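Local coordinates for ftsY (Mycoplasma mycoides, PDB 1ZU5), which is an SRP receptor of the SRP54-type family, joining a helical bundle domain to a GTPase-family domain of the P-loop clan, at residues A[129-134]-A[159-164]; A[228-233]-A[255-260]. All coordinates share one frame; numbering follows the deposited sequence.

Contact 1: residues A[129-134]-A[159-164]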
# COMPACT_ATOMS: atom_id res chain seq x y z
N TYR A 129 2.35 -4.49 15.29
CA TYR A 129 2.25 -3.71 16.52
C TYR A 129 2.25 -4.53 17.78
O TYR A 129 2.71 -4.07 18.80
CB TYR A 129 1.05 -2.74 16.47
CG TYR A 129 1.28 -1.64 15.46
CD1 TYR A 129 0.84 -1.78 14.13
CD2 TYR A 129 1.97 -0.49 15.80
CE1 TYR A 129 1.06 -0.77 13.19
CE2 TYR A 129 2.20 0.52 14.87
CZ TYR A 129 1.74 0.37 13.56
OH TYR A 129 1.98 1.36 12.62
N ALA A 130 1.75 -5.76 17.71
CA ALA A 130 1.72 -6.63 18.89
C ALA A 130 3.13 -7.05 19.25
O ALA A 130 3.42 -7.31 20.41
CB ALA A 130 0.84 -7.86 18.66
N GLU A 131 3.98 -7.11 18.23
CA GLU A 131 5.37 -7.56 18.38
C GLU A 131 6.17 -6.46 19.07
O GLU A 131 7.03 -6.76 19.90
CB GLU A 131 5.97 -7.94 17.01
CG GLU A 131 6.94 -9.14 17.04
CD GLU A 131 6.27 -10.53 17.25
OE1 GLU A 131 5.55 -10.74 18.26
OE2 GLU A 131 6.50 -11.42 16.40
N LEU A 132 5.85 -5.21 18.75
CA LEU A 132 6.40 -4.03 19.47
C LEU A 132 5.80 -3.83 20.85
O LEU A 132 5.86 -2.73 21.38
CB LEU A 132 6.20 -2.72 18.67
CG LEU A 132 6.69 -2.69 17.23
CD1 LEU A 132 6.27 -1.39 16.58
CD2 LEU A 132 8.21 -2.88 17.17
N GLY A 133 5.21 -4.86 21.44
CA GLY A 133 4.71 -4.77 22.80
C GLY A 133 3.30 -4.22 23.04
O GLY A 133 2.79 -4.37 24.14
N TYR A 134 2.69 -3.60 22.02
CA TYR A 134 1.32 -2.99 22.12
C TYR A 134 0.15 -3.96 22.20
O TYR A 134 0.24 -5.10 21.77
CB TYR A 134 1.05 -2.03 20.96
CG TYR A 134 2.07 -0.95 20.85
CD1 TYR A 134 3.07 -1.00 19.89
CD2 TYR A 134 2.05 0.11 21.74
CE1 TYR A 134 4.02 -0.00 19.80
CE2 TYR A 134 2.98 1.10 21.67
CZ TYR A 134 3.97 1.06 20.70
OH TYR A 134 4.90 2.07 20.65
N ARG A 159 -1.21 -17.75 14.34
CA ARG A 159 -0.06 -17.07 13.79
C ARG A 159 0.22 -15.77 14.46
O ARG A 159 1.24 -15.14 14.20
CB ARG A 159 -0.21 -16.91 12.27
CG ARG A 159 0.10 -18.19 11.55
CD ARG A 159 -0.66 -18.31 10.29
NE ARG A 159 -2.10 -18.52 10.45
CZ ARG A 159 -2.96 -18.34 9.44
NH1 ARG A 159 -2.48 -17.94 8.25
NH2 ARG A 159 -4.26 -18.55 9.59
N LEU A 160 -0.71 -15.36 15.31
CA LEU A 160 -0.60 -14.07 15.94
C LEU A 160 -0.10 -14.18 17.37
O LEU A 160 -0.37 -15.16 18.08
CB LEU A 160 -1.95 -13.34 15.88
CG LEU A 160 -2.28 -12.73 14.52
CD1 LEU A 160 -3.66 -12.14 14.52
CD2 LEU A 160 -1.27 -11.67 14.23
N ASN A 161 0.65 -13.16 17.77
CA ASN A 161 1.01 -12.91 19.16
C ASN A 161 -0.26 -12.91 20.04
O ASN A 161 -1.36 -12.51 19.60
CB ASN A 161 1.72 -11.55 19.19
CG ASN A 161 2.33 -11.24 20.53
OD1 ASN A 161 1.64 -11.14 21.55
ND2 ASN A 161 3.64 -11.02 20.54
N ASN A 162 -0.15 -13.38 21.28
CA ASN A 162 -1.36 -13.45 22.10
C ASN A 162 -1.82 -12.10 22.70
O ASN A 162 -2.81 -12.05 23.45
CB ASN A 162 -1.28 -14.61 23.10
CG ASN A 162 -1.45 -15.98 22.42
OD1 ASN A 162 -0.68 -16.35 21.50
ND2 ASN A 162 -2.47 -16.74 22.83
N LYS A 163 -1.12 -11.02 22.34
CA LYS A 163 -1.60 -9.65 22.66
C LYS A 163 -2.60 -9.15 21.59
O LYS A 163 -2.98 -7.96 21.60
CB LYS A 163 -0.43 -8.64 22.83
CG LYS A 163 0.41 -8.80 24.13
CD LYS A 163 1.83 -8.14 23.99
CE LYS A 163 2.89 -9.18 23.60
NZ LYS A 163 4.27 -8.68 23.29
N VAL A 164 -2.99 -10.04 20.66
CA VAL A 164 -4.03 -9.73 19.64
C VAL A 164 -5.29 -10.51 19.96
O VAL A 164 -5.30 -11.75 19.98
CB VAL A 164 -3.61 -10.02 18.17
CG1 VAL A 164 -4.72 -9.63 17.24
CG2 VAL A 164 -2.32 -9.31 17.78
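Ala-130 and Glu-131 meet Asn-161, Lys-163 and Val-164 in a small helix-end-to-loop contact in the P-loop alpha/beta domain. Helix 115-131 stops here, and the loop from helix 148-158 to strand 164-168 lies against its last turn. A Schellman motif ends the helix. In it Tyr-134 N hydrogen-bonds to Tyr-129 O and Gly-133 N to Ala-130 O, with Gly-133 at positive phi as the C-prime residue. The apolar part is centred on Ala-130. Ala-130 CB touches Val-164 CG2 at 3.6 Å and Asn-161 CB at 3.8 Å.

Asn-161 does two jobs with its amide. CG lies opposite the backbone N (chi1 -172°). Asn-161 OD1 accepts a hydrogen bond from Lys-163 N at 2.9 Å on a lone pair, which makes an Asx turn. A type I beta turn runs from Asn-161 to Val-164 over the same stretch of chain. Asn-161 ND2 turns the other way and gives a hydrogen bond to Glu-131 OE1 at 3.0 Å. That bond stays close to the amide plane, while the carboxylate is twisted 60° against the amide. Bonds at both ends of the amide therefore fix its rotation.

The Lys-163 chain bends at its third torsion and brings Lys-163 NZ to Ala-130 O at 3.3 Å, a weak hydrogen bond. This carbonyl, near the helix end, also accepts from Gly-133 N.

Val-164 starts strand 164-168, at one edge of the sheet, and packs on Val-136 and Ile-138 of strand 136-140 and on Ala-126 of helix 115-131. Lys-163 also hydrogen-bonds through its backbone to Val-136.

Contact 2: residues A[228-233]-A[255-260]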
# COMPACT_ATOMS: atom_id res chain seq x y z
N PRO A 228 -11.20 7.89 12.24
CA PRO A 228 -10.08 6.95 12.16
C PRO A 228 -8.75 7.64 11.92
O PRO A 228 -8.67 8.62 11.20
CB PRO A 228 -10.46 6.01 11.01
CG PRO A 228 -11.51 6.71 10.25
CD PRO A 228 -12.10 7.81 11.07
N HIS A 229 -7.72 7.10 12.54
CA HIS A 229 -6.35 7.62 12.43
C HIS A 229 -5.69 7.24 11.12
O HIS A 229 -4.81 7.93 10.65
CB HIS A 229 -5.53 7.18 13.64
CG HIS A 229 -6.23 7.47 14.93
ND1 HIS A 229 -6.54 8.75 15.34
CD2 HIS A 229 -6.74 6.64 15.88
CE1 HIS A 229 -7.19 8.70 16.48
NE2 HIS A 229 -7.33 7.43 16.83
N GLU A 230 -6.16 6.16 10.52
CA GLU A 230 -5.61 5.57 9.29
C GLU A 230 -6.81 4.88 8.63
O GLU A 230 -7.69 4.30 9.31
CB GLU A 230 -4.52 4.57 9.67
CG GLU A 230 -3.07 4.68 9.08
CD GLU A 230 -2.60 6.06 8.59
OE1 GLU A 230 -2.94 6.50 7.45
OE2 GLU A 230 -1.81 6.70 9.31
N VAL A 231 -6.91 5.03 7.32
CA VAL A 231 -7.86 4.28 6.52
C VAL A 231 -7.03 3.68 5.41
O VAL A 231 -6.72 4.37 4.43
CB VAL A 231 -8.96 5.16 5.92
CG1 VAL A 231 -9.76 4.35 4.89
CG2 VAL A 231 -9.84 5.75 7.02
N LEU A 232 -6.66 2.40 5.55
CA LEU A 232 -5.69 1.82 4.63
C LEU A 232 -6.29 0.93 3.55
O LEU A 232 -6.95 -0.04 3.84
CB LEU A 232 -4.60 1.08 5.41
CG LEU A 232 -3.98 1.87 6.58
CD1 LEU A 232 -3.29 0.92 7.53
CD2 LEU A 232 -3.03 2.92 6.00
N LEU A 233 -6.04 1.31 2.30
CA LEU A 233 -6.41 0.63 1.10
C LEU A 233 -5.38 -0.44 0.64
O LEU A 233 -4.21 -0.15 0.38
CB LEU A 233 -6.63 1.68 0.01
CG LEU A 233 -6.97 1.32 -1.47
CD1 LEU A 233 -8.16 0.41 -1.59
CD2 LEU A 233 -7.08 2.65 -2.37
N ASP A 255 -12.33 7.94 2.72
CA ASP A 255 -11.27 8.90 3.06
C ASP A 255 -9.98 8.13 3.31
O ASP A 255 -9.53 8.02 4.43
CB ASP A 255 -11.63 9.73 4.31
CG ASP A 255 -12.91 10.49 4.16
OD1 ASP A 255 -13.17 10.99 3.04
OD2 ASP A 255 -13.69 10.56 5.14
N VAL A 256 -9.41 7.58 2.25
CA VAL A 256 -8.25 6.71 2.34
C VAL A 256 -7.02 7.57 2.68
O VAL A 256 -6.80 8.59 2.06
CB VAL A 256 -8.07 5.97 0.96
CG1 VAL A 256 -6.75 5.24 0.87
CG2 VAL A 256 -9.26 5.01 0.67
N SER A 257 -6.20 7.15 3.65
CA SER A 257 -5.02 7.92 4.02
C SER A 257 -3.70 7.25 3.68
O SER A 257 -2.68 7.90 3.62
CB SER A 257 -5.06 8.21 5.50
OG SER A 257 -5.05 7.00 6.19
N GLY A 258 -3.71 5.95 3.45
CA GLY A 258 -2.46 5.29 3.06
C GLY A 258 -2.77 3.99 2.34
O GLY A 258 -3.91 3.49 2.39
N ILE A 259 -1.74 3.45 1.66
CA ILE A 259 -1.88 2.21 0.91
C ILE A 259 -1.02 1.13 1.51
O ILE A 259 0.04 1.38 2.06
CB ILE A 259 -1.59 2.45 -0.59
CG1 ILE A 259 -2.77 3.22 -1.20
CG2 ILE A 259 -1.40 1.16 -1.34
CD1 ILE A 259 -2.49 3.72 -2.50
N ILE A 260 -1.53 -0.10 1.46
CA ILE A 260 -0.77 -1.31 1.75
C ILE A 260 -0.70 -2.01 0.43
O ILE A 260 -1.71 -2.53 -0.04
CB ILE A 260 -1.45 -2.20 2.76
CG1 ILE A 260 -1.81 -1.38 4.02
CG2 ILE A 260 -0.54 -3.38 3.10
CD1 ILE A 260 -2.57 -2.14 5.08
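Ser-257 meets Glu-230 and Val-231 where strands 230-236 and 258-262 come together as parallel neighbours. The two strands are the ends of a beta-alpha-beta unit whose helix is 240-253. Ser-257 CB comes within 3.3 Å of Glu-230 OE1. Chi1 of 61° sets OG between the backbone N and the carbonyl carbon, facing the other strand. There OG makes two hydrogen bonds. Ser-257 OG donates one to Glu-230 OE1, 2.5 Å away in the model, a length probably too short to be taken literally. It reaches the anti side of that oxygen from 32° outside the carboxylate plane. Ser-257 OG also accepts a hydrogen bond from Val-231 N at 2.9 Å, nearly straight at 173°. The hydroxyl thus stands in for a backbone acceptor just before strand 258-262 begins.

Main-chain pairing then takes over. Hydrogen bonds run from Ser-257 N to Val-231 O, from Leu-233 N to Gly-258 O and from Ile-260 N to Leu-233 O. On one face Leu-232 CB rests on Ile-260 CD1 (3.8 Å), the two side chains crossing at about a right angle. On the other, Leu-233 CB meets Val-256 CG1 (3.7 Å), and Leu-233 continues onto Ala-247 and Phe-250 of helix 240-253.

Glu-230 has further partners: OE1 forms a salt bridge with Lys-285, and OE2 accepts from Asp-99 N. With these two partners the buried carboxylate is probably ionised, which would suit the hydroxyl as donor.

How the contacts relate
Contact 1 and contact 2 both belong to the GTPase-family domain but follow each other in the chain without overlapping. Their centres are about 21 Å apart and their nearest atoms about 7 Å, so they do not touch. Contact 2 is near the middle of the sheet, its centre about 9 Å from that of the chain. Contact 1 is peripheral: its centre lies about 21 Å from that of the chain. Strands 136-140, 194-198 and 106-111 separate strand 164-168 from strand 230-236. The probable P-loop, including Lys-118 and Thr-119, relates them: Leu-233 of contact 2 touches its residues, whereas contact 1 holds the opposite end of the helix that begins there.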